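Local coordinates for protein aldehyde dehydrogenase (Trypanosoma brucei, PDB 5MYP) that probably oxidises aldehydes to carboxylic acids with NAD+ as electron acceptor, as other members of the aldehyde dehydrogenase family do, at residues P9-L14 and V183-A188; N16-V21 and L190-D195; S22-A27 and T147-P152; L122-W127 and I197-S202. All blocks are in the same frame, centred on the assembly; numbering follows the deposited sequence.

Contact 1. Residues P9-L14 and V183-A188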
loop_
_atom_site.group_PDB
_atom_site.type_symbol
_atom_site.label_atom_id
_atom_site.label_comp_id
_atom_site.label_asym_id
_atom_site.label_seq_id
_atom_site.Cartn_x
_atom_site.Cartn_y
_atom_site.Cartn_z
ATOM N N PRO A 9 29.393 8.863 12.655
ATOM C CA PRO A 9 28.717 8.338 13.838
ATOM C C PRO A 9 29.291 6.979 14.245
ATOM O O PRO A 9 29.777 6.232 13.393
ATOM C CB PRO A 9 27.264 8.204 13.373
ATOM C CG PRO A 9 27.367 7.941 11.920
ATOM C CD PRO A 9 28.570 8.700 11.441
ATOM N N GLU A 10 29.242 6.673 15.537
ATOM C CA GLU A 10 29.623 5.350 16.027
ATOM C C GLU A 10 28.595 4.332 15.536
ATOM O O GLU A 10 27.393 4.591 15.607
ATOM C CB GLU A 10 29.687 5.343 17.556
ATOM C CG GLU A 10 30.221 4.048 18.159
ATOM C CD GLU A 10 30.278 4.079 19.682
ATOM O OE1 GLU A 10 30.511 5.166 20.260
ATOM O OE2 GLU A 10 30.096 3.009 20.308
ATOM N N ASN A 11 29.064 3.191 15.028
ATOM C CA ASN A 11 28.169 2.110 14.605
ATOM C C ASN A 11 27.417 1.562 15.814
ATOM O O ASN A 11 28.007 1.356 16.875
ATOM C CB ASN A 11 28.941 0.966 13.941
ATOM C CG ASN A 11 29.515 1.337 12.581
ATOM O OD1 ASN A 11 28.967 2.165 11.852
ATOM N ND2 ASN A 11 30.620 0.702 12.224
ATOM N N THR A 12 26.112 1.348 15.654
ATOM C CA THR A 12 25.308 0.717 16.692
ATOM C C THR A 12 25.712 -0.750 16.782
ATOM O O THR A 12 25.773 -1.433 15.761
ATOM C CB THR A 12 23.803 0.809 16.374
ATOM O OG1 THR A 12 23.467 2.166 16.043
ATOM C CG2 THR A 12 22.959 0.326 17.564
ATOM N N SER A 13 26.006 -1.224 17.992
ATOM C CA SER A 13 26.345 -2.632 18.196
ATOM C C SER A 13 25.130 -3.491 17.866
ATOM O O SER A 13 23.988 -3.088 18.116
ATOM C CB SER A 13 26.808 -2.901 19.630
ATOM O OG SER A 13 25.714 -2.886 20.533
ATOM N N LEU A 14 25.383 -4.673 17.318
ATOM C CA LEU A 14 24.307 -5.580 16.919
ATOM C C LEU A 14 23.424 -6.004 18.099
ATOM O O LEU A 14 22.221 -6.185 17.933
ATOM C CB LEU A 14 24.871 -6.813 16.191
ATOM C CG LEU A 14 25.650 -6.545 14.895
ATOM C CD1 LEU A 14 26.167 -7.850 14.301
ATOM C CD2 LEU A 14 24.787 -5.800 13.890
ATOM N N VAL A 183 25.722 -2.182 5.950
ATOM C CA VAL A 183 24.930 -3.357 5.591
ATOM C C VAL A 183 24.658 -4.248 6.798
ATOM O O VAL A 183 23.529 -4.708 6.978
ATOM C CB VAL A 183 25.606 -4.175 4.456
ATOM C CG1 VAL A 183 24.885 -5.498 4.201
ATOM C CG2 VAL A 183 25.641 -3.346 3.177
ATOM N N SER A 184 25.686 -4.491 7.608
ATOM C CA SER A 184 25.557 -5.333 8.809
ATOM C C SER A 184 24.445 -4.837 9.741
ATOM O O SER A 184 23.583 -5.618 10.165
ATOM C CB SER A 184 26.887 -5.384 9.570
ATOM O OG SER A 184 26.736 -5.986 10.846
ATOM N N GLU A 185 24.457 -3.535 10.019
ATOM C CA GLU A 185 23.511 -2.940 10.958
ATOM C C GLU A 185 22.114 -2.799 10.341
ATOM O O GLU A 185 21.111 -2.960 11.039
ATOM C CB GLU A 185 24.023 -1.588 11.481
ATOM C CG GLU A 185 25.279 -1.698 12.354
ATOM C CD GLU A 185 26.591 -1.797 11.575
ATOM O OE1 GLU A 185 26.584 -1.689 10.332
ATOM O OE2 GLU A 185 27.652 -1.957 12.209
ATOM N N THR A 186 22.055 -2.515 9.041
ATOM C CA THR A 186 20.782 -2.444 8.311
ATOM C C THR A 186 20.123 -3.817 8.218
ATOM O O THR A 186 18.920 -3.942 8.443
ATOM C CB THR A 186 20.968 -1.852 6.902
ATOM O OG1 THR A 186 21.617 -0.579 7.004
ATOM C CG2 THR A 186 19.629 -1.672 6.185
ATOM N N THR A 187 20.910 -4.840 7.888
ATOM C CA THR A 187 20.439 -6.226 7.895
ATOM C C THR A 187 19.877 -6.608 9.263
ATOM O O THR A 187 18.805 -7.207 9.341
ATOM C CB THR A 187 21.565 -7.205 7.489
ATOM O OG1 THR A 187 22.012 -6.879 6.170
ATOM C CG2 THR A 187 21.091 -8.654 7.507
ATOM N N ALA A 188 20.585 -6.228 10.330
ATOM C CA ALA A 188 20.167 -6.537 11.702
ATOM C C ALA A 188 18.861 -5.837 12.112
ATOM O O ALA A 188 17.983 -6.469 12.704
ATOM C CB ALA A 188 21.276 -6.187 12.682
HETATM O O HOH W 1 27.681 -2.693 14.613
#

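Contact 2. Residues N16-V21 and L190-D195. Unlike the reference sequence in segment 16-21: V19 (reference Thr).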
loop_
_atom_site.group_PDB
_atom_site.type_symbol
_atom_site.label_atom_id
_atom_site.label_comp_id
_atom_site.label_asym_id
_atom_site.label_seq_id
_atom_site.Cartn_x
_atom_site.Cartn_y
_atom_site.Cartn_z
ATOM N N ASN A 16 22.686 -4.130 20.702
ATOM C CA ASN A 16 21.825 -2.983 21.057
ATOM C C ASN A 16 20.648 -2.741 20.104
ATOM O O ASN A 16 19.706 -2.039 20.475
ATOM C CB ASN A 16 22.649 -1.684 21.179
ATOM C CG ASN A 16 23.474 -1.621 22.461
ATOM O OD1 ASN A 16 23.199 -2.332 23.431
ATOM N ND2 ASN A 16 24.481 -0.757 22.473
ATOM N N ILE A 17 20.696 -3.301 18.895
ATOM C CA ILE A 17 19.627 -3.084 17.907
ATOM C C ILE A 17 18.256 -3.600 18.399
ATOM O O ILE A 17 17.286 -2.844 18.355
ATOM C CB ILE A 17 20.030 -3.600 16.494
ATOM C CG1 ILE A 17 21.089 -2.660 15.902
ATOM C CG2 ILE A 17 18.816 -3.694 15.564
ATOM C CD1 ILE A 17 21.839 -3.220 14.710
ATOM N N PRO A 18 18.172 -4.863 18.882
ATOM C CA PRO A 18 16.918 -5.338 19.499
ATOM C C PRO A 18 16.424 -4.491 20.679
ATOM O O PRO A 18 15.214 -4.323 20.837
ATOM C CB PRO A 18 17.270 -6.748 19.992
ATOM C CG PRO A 18 18.416 -7.179 19.151
ATOM C CD PRO A 18 19.151 -5.955 18.708
ATOM N N VAL A 19 17.354 -3.965 21.480
ATOM C CA VAL A 19 17.007 -3.149 22.655
ATOM C C VAL A 19 16.376 -1.826 22.220
ATOM O O VAL A 19 15.356 -1.415 22.771
ATOM C CB VAL A 19 18.241 -2.874 23.557
ATOM C CG1 VAL A 19 17.863 -1.993 24.749
ATOM C CG2 VAL A 19 18.859 -4.184 24.034
ATOM N N ILE A 20 16.990 -1.179 21.229
ATOM C CA ILE A 20 16.498 0.077 20.661
ATOM C C ILE A 20 15.072 -0.092 20.118
ATOM O O ILE A 20 14.186 0.700 20.456
ATOM C CB ILE A 20 17.459 0.611 19.563
ATOM C CG1 ILE A 20 18.755 1.122 20.207
ATOM C CG2 ILE A 20 16.826 1.733 18.741
ATOM C CD1 ILE A 20 19.915 1.282 19.246
ATOM N N VAL A 21 14.854 -1.127 19.305
ATOM C CA VAL A 21 13.521 -1.382 18.733
ATOM C C VAL A 21 12.506 -1.724 19.832
ATOM O O VAL A 21 11.390 -1.214 19.810
ATOM C CB VAL A 21 13.540 -2.483 17.641
ATOM C CG1 VAL A 21 12.126 -2.752 17.111
ATOM C CG2 VAL A 21 14.461 -2.082 16.491
ATOM N N LEU A 190 16.531 -4.757 10.123
ATOM C CA LEU A 190 15.486 -5.369 9.285
ATOM C C LEU A 190 14.944 -6.734 9.766
ATOM O O LEU A 190 13.866 -7.151 9.325
ATOM C CB LEU A 190 15.945 -5.454 7.822
ATOM C CG LEU A 190 15.927 -4.123 7.054
ATOM C CD1 LEU A 190 16.652 -4.249 5.724
ATOM C CD2 LEU A 190 14.515 -3.598 6.831
ATOM N N LYS A 191 15.679 -7.418 10.645
ATOM C CA LYS A 191 15.170 -8.617 11.313
ATOM C C LYS A 191 14.135 -8.303 12.396
ATOM O O LYS A 191 13.314 -9.157 12.730
ATOM C CB LYS A 191 16.318 -9.422 11.926
ATOM C CG LYS A 191 17.278 -9.983 10.894
ATOM C CD LYS A 191 17.928 -11.273 11.374
ATOM C CE LYS A 191 18.634 -11.086 12.706
ATOM N NZ LYS A 191 17.709 -11.231 13.863
ATOM N N GLU A 192 14.184 -7.090 12.949
ATOM C CA GLU A 192 13.234 -6.664 13.991
ATOM C C GLU A 192 11.869 -6.351 13.371
ATOM O O GLU A 192 11.780 -5.985 12.190
ATOM C CB GLU A 192 13.759 -5.441 14.742
ATOM C CG GLU A 192 15.107 -5.638 15.437
ATOM C CD GLU A 192 15.089 -6.744 16.473
ATOM O OE1 GLU A 192 14.090 -6.868 17.212
ATOM O OE2 GLU A 192 16.080 -7.495 16.542
ATOM N N ARG A 193 10.817 -6.494 14.175
ATOM C CA ARG A 193 9.446 -6.331 13.701
ATOM C C ARG A 193 8.992 -4.871 13.761
ATOM O O ARG A 193 8.958 -4.267 14.838
ATOM C CB ARG A 193 8.487 -7.197 14.514
ATOM C CG ARG A 193 7.059 -7.111 14.009
ATOM C CD ARG A 193 6.147 -8.149 14.638
ATOM N NE ARG A 193 4.785 -8.000 14.141
ATOM C CZ ARG A 193 3.758 -8.758 14.508
ATOM N NH1 ARG A 193 3.930 -9.743 15.381
ATOM N NH2 ARG A 193 2.558 -8.529 13.994
ATOM N N PHE A 194 8.646 -4.325 12.597
ATOM C CA PHE A 194 8.043 -2.997 12.487
ATOM C C PHE A 194 6.648 -3.125 11.893
ATOM O O PHE A 194 6.303 -4.149 11.295
ATOM C CB PHE A 194 8.903 -2.097 11.611
ATOM C CG PHE A 194 10.243 -1.797 12.204
ATOM C CD1 PHE A 194 10.385 -0.787 13.148
ATOM C CD2 PHE A 194 11.365 -2.539 11.840
ATOM C CE1 PHE A 194 11.625 -0.510 13.710
ATOM C CE2 PHE A 194 12.605 -2.263 12.395
ATOM C CZ PHE A 194 12.737 -1.250 13.331
ATOM N N ASP A 195 5.856 -2.074 12.061
ATOM C CA ASP A 195 4.499 -2.020 11.521
ATOM C C ASP A 195 4.418 -1.294 10.181
ATOM O O ASP A 195 3.402 -1.373 9.496
ATOM C CB ASP A 195 3.566 -1.408 12.556
ATOM C CG ASP A 195 3.574 -2.200 13.843
ATOM O OD1 ASP A 195 2.907 -3.256 13.885
ATOM O OD2 ASP A 195 4.293 -1.795 14.788
HETATM O O HOH W 2 13.342 -5.937 19.576
#

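Contact 3. Residues S22-A27 and T147-P152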
loop_
_atom_site.group_PDB
_atom_site.type_symbol
_atom_site.label_atom_id
_atom_site.label_comp_id
_atom_site.label_asym_id
_atom_site.label_seq_id
_atom_site.Cartn_x
_atom_site.Cartn_y
_atom_site.Cartn_z
ATOM N N SER A 22 12.909 -2.568 20.783
ATOM C CA SER A 22 12.054 -2.976 21.901
ATOM C C SER A 22 11.590 -1.797 22.763
ATOM O O SER A 22 10.438 -1.757 23.189
ATOM C CB SER A 22 12.785 -3.993 22.784
ATOM O OG SER A 22 11.998 -4.342 23.902
ATOM N N LYS A 23 12.495 -0.852 23.015
ATOM C CA LYS A 23 12.164 0.363 23.771
ATOM C C LYS A 23 11.128 1.218 23.034
ATOM O O LYS A 23 10.198 1.731 23.652
ATOM C CB LYS A 23 13.422 1.193 24.072
ATOM C CG LYS A 23 14.243 0.682 25.236
ATOM C CD LYS A 23 15.492 1.534 25.448
ATOM C CE LYS A 23 16.394 0.923 26.511
ATOM N NZ LYS A 23 17.771 1.484 26.475
ATOM N N CYS A 24 11.288 1.351 21.718
ATOM C CA CYS A 24 10.308 2.060 20.883
ATOM C C CYS A 24 8.947 1.355 20.842
ATOM O O CYS A 24 7.903 2.008 20.876
ATOM C CB CYS A 24 10.858 2.266 19.464
ATOM S SG CYS A 24 12.302 3.358 19.386
ATOM N N ARG A 25 8.975 0.026 20.774
ATOM C CA ARG A 25 7.769 -0.815 20.823
ATOM C C ARG A 25 7.012 -0.624 22.140
ATOM O O ARG A 25 5.805 -0.368 22.138
ATOM C CB ARG A 25 8.168 -2.287 20.630
ATOM C CG ARG A 25 7.064 -3.326 20.777
ATOM C CD ARG A 25 5.995 -3.204 19.718
ATOM N NE ARG A 25 6.518 -3.357 18.365
ATOM C CZ ARG A 25 5.803 -3.157 17.260
ATOM N NH1 ARG A 25 4.523 -2.804 17.330
ATOM N NH2 ARG A 25 6.375 -3.312 16.068
ATOM N N GLU A 26 7.734 -0.749 23.252
ATOM C CA GLU A 26 7.165 -0.550 24.587
ATOM C C GLU A 26 6.602 0.867 24.759
ATOM O O GLU A 26 5.523 1.039 25.335
ATOM C CB GLU A 26 8.219 -0.848 25.661
ATOM C CG GLU A 26 7.765 -0.580 27.087
ATOM C CD GLU A 26 6.786 -1.612 27.609
ATOM O OE1 GLU A 26 6.495 -2.590 26.880
ATOM O OE2 GLU A 26 6.312 -1.446 28.757
ATOM N N ALA A 27 7.323 1.862 24.241
ATOM C CA ALA A 27 6.873 3.264 24.271
ATOM C C ALA A 27 5.551 3.451 23.521
ATOM O O ALA A 27 4.623 4.078 24.043
ATOM C CB ALA A 27 7.949 4.181 23.692
ATOM N N THR A 147 5.664 5.481 17.073
ATOM C CA THR A 147 7.065 5.697 17.405
ATOM C C THR A 147 7.870 5.214 16.204
ATOM O O THR A 147 7.310 4.643 15.261
ATOM C CB THR A 147 7.482 4.979 18.702
ATOM O OG1 THR A 147 7.299 3.568 18.560
ATOM C CG2 THR A 147 6.649 5.482 19.869
ATOM N N ALA A 148 9.173 5.463 16.214
ATOM C CA ALA A 148 9.985 5.207 15.034
ATOM C C ALA A 148 11.422 4.851 15.348
ATOM O O ALA A 148 11.936 5.192 16.410
ATOM C CB ALA A 148 9.945 6.404 14.096
ATOM N N VAL A 149 12.042 4.139 14.411
ATOM C CA VAL A 149 13.487 3.944 14.385
ATOM C C VAL A 149 13.990 4.502 13.061
ATOM O O VAL A 149 13.413 4.225 12.012
ATOM C CB VAL A 149 13.872 2.460 14.533
ATOM C CG1 VAL A 149 15.382 2.277 14.388
ATOM C CG2 VAL A 149 13.385 1.928 15.877
ATOM N N ILE A 150 15.055 5.297 13.111
ATOM C CA ILE A 150 15.665 5.847 11.896
ATOM C C ILE A 150 17.041 5.237 11.662
ATOM O O ILE A 150 17.764 4.934 12.615
ATOM C CB ILE A 150 15.737 7.394 11.897
ATOM C CG1 ILE A 150 16.609 7.941 13.037
ATOM C CG2 ILE A 150 14.338 7.982 11.982
ATOM C CD1 ILE A 150 16.915 9.412 12.893
ATOM N N LYS A 151 17.383 5.060 10.389
ATOM C CA LYS A 151 18.653 4.474 9.988
ATOM C C LYS A 151 19.327 5.416 8.980
ATOM O O LYS A 151 19.064 5.337 7.778
ATOM C CB LYS A 151 18.429 3.059 9.435
ATOM C CG LYS A 151 19.684 2.196 9.387
ATOM C CD LYS A 151 20.397 2.311 8.045
ATOM C CE LYS A 151 21.891 2.429 8.198
ATOM N NZ LYS A 151 22.514 2.914 6.932
ATOM N N PRO A 152 20.170 6.347 9.475
ATOM C CA PRO A 152 20.858 7.275 8.575
ATOM C C PRO A 152 21.824 6.582 7.621
ATOM O O PRO A 152 22.445 5.573 7.987
ATOM C CB PRO A 152 21.641 8.184 9.534
ATOM C CG PRO A 152 20.913 8.090 10.824
ATOM C CD PRO A 152 20.446 6.668 10.888
#

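Contact 4. Residues L122-W127 and I197-S202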
loop_
_atom_site.group_PDB
_atom_site.type_symbol
_atom_site.label_atom_id
_atom_site.label_comp_id
_atom_site.label_asym_id
_atom_site.label_seq_id
_atom_site.Cartn_x
_atom_site.Cartn_y
_atom_site.Cartn_z
ATOM N N LEU A 122 9.944 2.032 10.765
ATOM C CA LEU A 122 11.368 2.116 10.426
ATOM C C LEU A 122 11.533 3.040 9.227
ATOM O O LEU A 122 10.851 2.870 8.218
ATOM C CB LEU A 122 11.945 0.737 10.099
ATOM C CG LEU A 122 13.394 0.677 9.587
ATOM C CD1 LEU A 122 14.372 1.209 10.622
ATOM C CD2 LEU A 122 13.770 -0.740 9.196
ATOM N N VAL A 123 12.448 4.001 9.340
ATOM C CA VAL A 123 12.807 4.892 8.234
ATOM C C VAL A 123 14.277 4.681 7.890
ATOM O O VAL A 123 15.143 4.923 8.725
ATOM C CB VAL A 123 12.570 6.373 8.596
ATOM C CG1 VAL A 123 12.975 7.286 7.441
ATOM C CG2 VAL A 123 11.117 6.590 8.980
ATOM N N ILE A 124 14.546 4.219 6.671
ATOM C CA ILE A 124 15.914 4.040 6.186
ATOM C C ILE A 124 16.226 5.194 5.239
ATOM O O ILE A 124 15.604 5.331 4.189
ATOM C CB ILE A 124 16.102 2.685 5.475
ATOM C CG1 ILE A 124 15.798 1.530 6.446
ATOM C CG2 ILE A 124 17.522 2.558 4.914
ATOM C CD1 ILE A 124 15.636 0.181 5.772
ATOM N N GLY A 125 17.186 6.024 5.630
ATOM C CA GLY A 125 17.535 7.223 4.881
ATOM C C GLY A 125 18.490 6.949 3.742
ATOM O O GLY A 125 19.016 5.843 3.601
ATOM N N THR A 126 18.703 7.970 2.923
ATOM C CA THR A 126 19.675 7.916 1.841
ATOM C C THR A 126 20.645 9.100 1.985
ATOM O O THR A 126 20.463 9.971 2.845
ATOM C CB THR A 126 18.984 7.849 0.452
ATOM O OG1 THR A 126 19.973 7.671 -0.569
ATOM C CG2 THR A 126 18.155 9.096 0.160
ATOM N N TRP A 127 21.671 9.111 1.143
ATOM C CA TRP A 127 22.819 10.022 1.300
ATOM C C TRP A 127 22.715 11.346 0.536
ATOM O O TRP A 127 23.402 12.303 0.891
ATOM C CB TRP A 127 24.131 9.320 0.907
ATOM C CG TRP A 127 24.127 8.730 -0.467
ATOM C CD1 TRP A 127 23.843 7.438 -0.803
ATOM C CD2 TRP A 127 24.397 9.412 -1.693
ATOM N NE1 TRP A 127 23.931 7.271 -2.160
ATOM C CE2 TRP A 127 24.266 8.468 -2.733
ATOM C CE3 TRP A 127 24.751 10.731 -2.015
ATOM C CZ2 TRP A 127 24.477 8.798 -4.074
ATOM C CZ3 TRP A 127 24.947 11.064 -3.352
ATOM C CH2 TRP A 127 24.809 10.100 -4.362
ATOM N N ILE A 197 7.644 0.134 7.064
ATOM C CA ILE A 197 9.012 0.500 6.703
ATOM C C ILE A 197 8.964 1.471 5.525
ATOM O O ILE A 197 8.335 1.178 4.504
ATOM C CB ILE A 197 9.863 -0.735 6.323
ATOM C CG1 ILE A 197 9.966 -1.712 7.502
ATOM C CG2 ILE A 197 11.259 -0.311 5.860
ATOM C CD1 ILE A 197 10.397 -3.113 7.128
ATOM N N LEU A 198 9.607 2.630 5.672
ATOM C CA LEU A 198 9.840 3.525 4.535
ATOM C C LEU A 198 11.316 3.470 4.162
ATOM O O LEU A 198 12.182 3.714 5.005
ATOM C CB LEU A 198 9.398 4.963 4.831
ATOM C CG LEU A 198 9.396 5.890 3.593
ATOM C CD1 LEU A 198 8.231 6.884 3.608
ATOM C CD2 LEU A 198 10.725 6.618 3.395
ATOM N N TYR A 199 11.591 3.154 2.898
ATOM C CA TYR A 199 12.950 3.078 2.368
ATOM C C TYR A 199 13.084 3.984 1.153
ATOM O O TYR A 199 12.268 3.923 0.237
ATOM C CB TYR A 199 13.315 1.636 1.975
ATOM C CG TYR A 199 14.611 1.553 1.199
ATOM C CD1 TYR A 199 15.838 1.571 1.855
ATOM C CD2 TYR A 199 14.612 1.508 -0.194
ATOM C CE1 TYR A 199 17.035 1.516 1.154
ATOM C CE2 TYR A 199 15.802 1.466 -0.911
ATOM C CZ TYR A 199 17.012 1.467 -0.235
ATOM O OH TYR A 199 18.189 1.422 -0.942
ATOM N N THR A 200 14.127 4.810 1.159
ATOM C CA THR A 200 14.509 5.625 0.016
ATOM C C THR A 200 15.890 5.162 -0.436
ATOM O O THR A 200 16.797 4.999 0.383
ATOM C CB THR A 200 14.544 7.124 0.374
ATOM O OG1 THR A 200 13.300 7.501 0.976
ATOM C CG2 THR A 200 14.774 7.989 -0.865
ATOM N N GLY A 201 16.038 4.934 -1.741
ATOM C CA GLY A 201 17.303 4.475 -2.310
ATOM C C GLY A 201 17.121 3.757 -3.633
ATOM O O GLY A 201 16.336 4.192 -4.463
ATOM N N SER A 202 17.845 2.653 -3.817
ATOM C CA SER A 202 17.886 1.926 -5.094
ATOM C C SER A 202 16.859 0.798 -5.153
ATOM O O SER A 202 16.464 0.253 -4.120
ATOM C CB SER A 202 19.275 1.335 -5.317
ATOM O OG SER A 202 19.543 0.316 -4.369
HETATM O O HOH W 3 13.890 7.605 3.619
HETATM O O HOH W 4 19.215 4.106 1.225
#

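Contact 1. Residues P9-L14 and V183-A188
Loop meets helix here at the protein surface: L14 rests on S184 and A188, while N11 and T12, from the same N-terminal loop, face E185. The loop lies just ahead of helix 16-29, against helix 183-191, the helix of the Rossmann-type domain that leads to strand 196-200. The apolar half depends on one methyl group. L14 CD2 lies 3.7 Å from A188 CB, and the same methyl is 3.6 Å from S184 OG, so the leucine spans two positions one helical turn apart. Although the CB of L14 is not directed at the helix, the end of its extended side chain (chi2 179°) closes in on it.

The polar half depends on E185. With CG beside the backbone N (chi1 -67°), E185 sets CG 3.5 Å from T12 O; the bend at chi2 (82°) then turns the carboxylate so that OE1 meets the backbone N of G182 and OE2 faces N11, 3.6 Å from its CB. A water donates to T12 O at 2.6 Å and to E185 OE2 at 2.5 Å. The bond to G182 N and this water together probably limit the rotation of the carboxylate.

T12 is itself tied to N180 through OG1 and its backbone, and S13 OG caps the N of N16. Helix 16-29 then packs alongside, with I17 touching both T12 and A188 and I20 touching T12.

Contact 2. Residues N16-V21 and L190-D195
E192 OE1 accepts a 2.6 Å hydrogen bond from a water that also donates to P18 O at 2.8 Å, a solvent bridge between a glutamate and the first turns of helix 16-29. The second carboxylate oxygen, OE2, lies across the proline ring, 3.5 Å from P18 CG, and the two side chains meet at about a right angle. A bent chain makes this possible: with chi1 at -59° and chi2 at -60°, E192 turns its carboxylate over P18 and leaves its own methylenes beside the neighbouring valine.

Those methylenes and a ring receive V21, a buried residue whose CB is directed at the opposite segment. Its CG2 is 3.8 Å from E192 CG and 3.7 Å from F194 CZ, while CG1 stands 3.9 Å from E192 CB. In the Rossmann-type domain of this family, helix 16-29 thus packs on the helix-to-strand return of the beta-alpha-beta crossover from strand 176-178 through helix 183-191 to strand 196-200. F194 also touches V120 and L122 of strand 110-124. Further along the turn, D195 forms a salt bridge with R25 of helix 16-29, whereas R193, in one of its two conformers, reaches E390 of the second subunit.

Contact 3. Residues S22-A27 and T147-P152
One hydrogen bond ties T147 to C24: the hydroxyl OG1 donates to C24 O at 2.9 Å. It approaches 57° out of the carbonyl plane, so the donor meets the oxygen from above that plane and not in line with a lone pair. Chi1 of 61° sets OG1 between the backbone N and the carbonyl carbon of T147, facing C24 O, and leaves CG2 beside the backbone N, where it meets A27 CB. A helical carbonyl thereby receives a donor from the strand in a buried setting. A second polar approach brings C24 SG to 3.5 Å from A148 O.

Apolar contacts flank the hydrogen bond. C24 SG packs 3.9 Å from V149 CG2, two residues along the strand from T147. A27 CB and T147 CG2 approach to 4.2 Å, a looser touch one turn further down the helix. C24 and A27 both direct their CB atoms at the strand.

The short segments run nearly antiparallel, at 163° with axes 7.9 Å apart. Strand 147-151 lies between strands 110-124 and 176-178 of the Rossmann-type sheet, and C24 and T147 both also touch V120. From the alternate strand positions, A148 and I150 pack on helix 132-143, and I150 reaches helix 157-170 as well.

Contact 4. Residues L122-W127 and I197-S202
L122-I124 and I197-T200 pair as neighbouring parallel strands in the core of the Rossmann-type sheet, their axes 4.8 Å apart and only 4° from parallel. L198 is held on both its polar atoms: its N donates to L122 O at 2.8 Å, and its O accepts from I124 N at 2.9 Å, both nearly straight. The ladder then opens, for T200 N reaches I124 O only through a weak 3.4 Å bond. Two waters fill in. One donates to I124 O and accepts from T200 OG1; the other donates to G125 O and T200 O.

I124 presses its CG2 against the edge of the Y199 ring, 3.6 Å from CD1. L122 and I197 lie side by side on the same face. T126, just past its strand, crosses T200, the last residue of the other, at about a right angle. With OG1 anti to the backbone N (chi1 -175°), T126 leaves its CG2 3.7 Å from T200 CG2. Y199 OH accepts from S202 N at 3.1 Å within the turn that enters helix 203-214, where S202 is the N-cap.

The C-terminal strand end places T200 close to E223 and C259, the predicted active-site residues. Helix 203-214 packs on I197 and Y199, helix 132-143 on V123 and L198, and strand 147-151 bonds to the other edge of V123.

Overall arrangement
Four contacts show how an N-terminal segment is stitched onto a Rossmann-type sheet that follows it in sequence. From the N terminus, contact 1 closes a long loop between 9-14 and helix 183-191. Contact 2 starts on helix 16-29 and returns to the exit of that same helix, so it crosses contact 1. Contact 3 continues along helix 16-29 to strand 147-151 and is nested inside both loops; R25 joins it to contact 2 by a salt bridge and a probable hydrogen bond. Contact 4 pairs strands 110-124 and 196-200 and crosses the other three. Strand 110-124 links contacts 3 and 4 through V123, while L190 and F194 pack contact 2 onto L122.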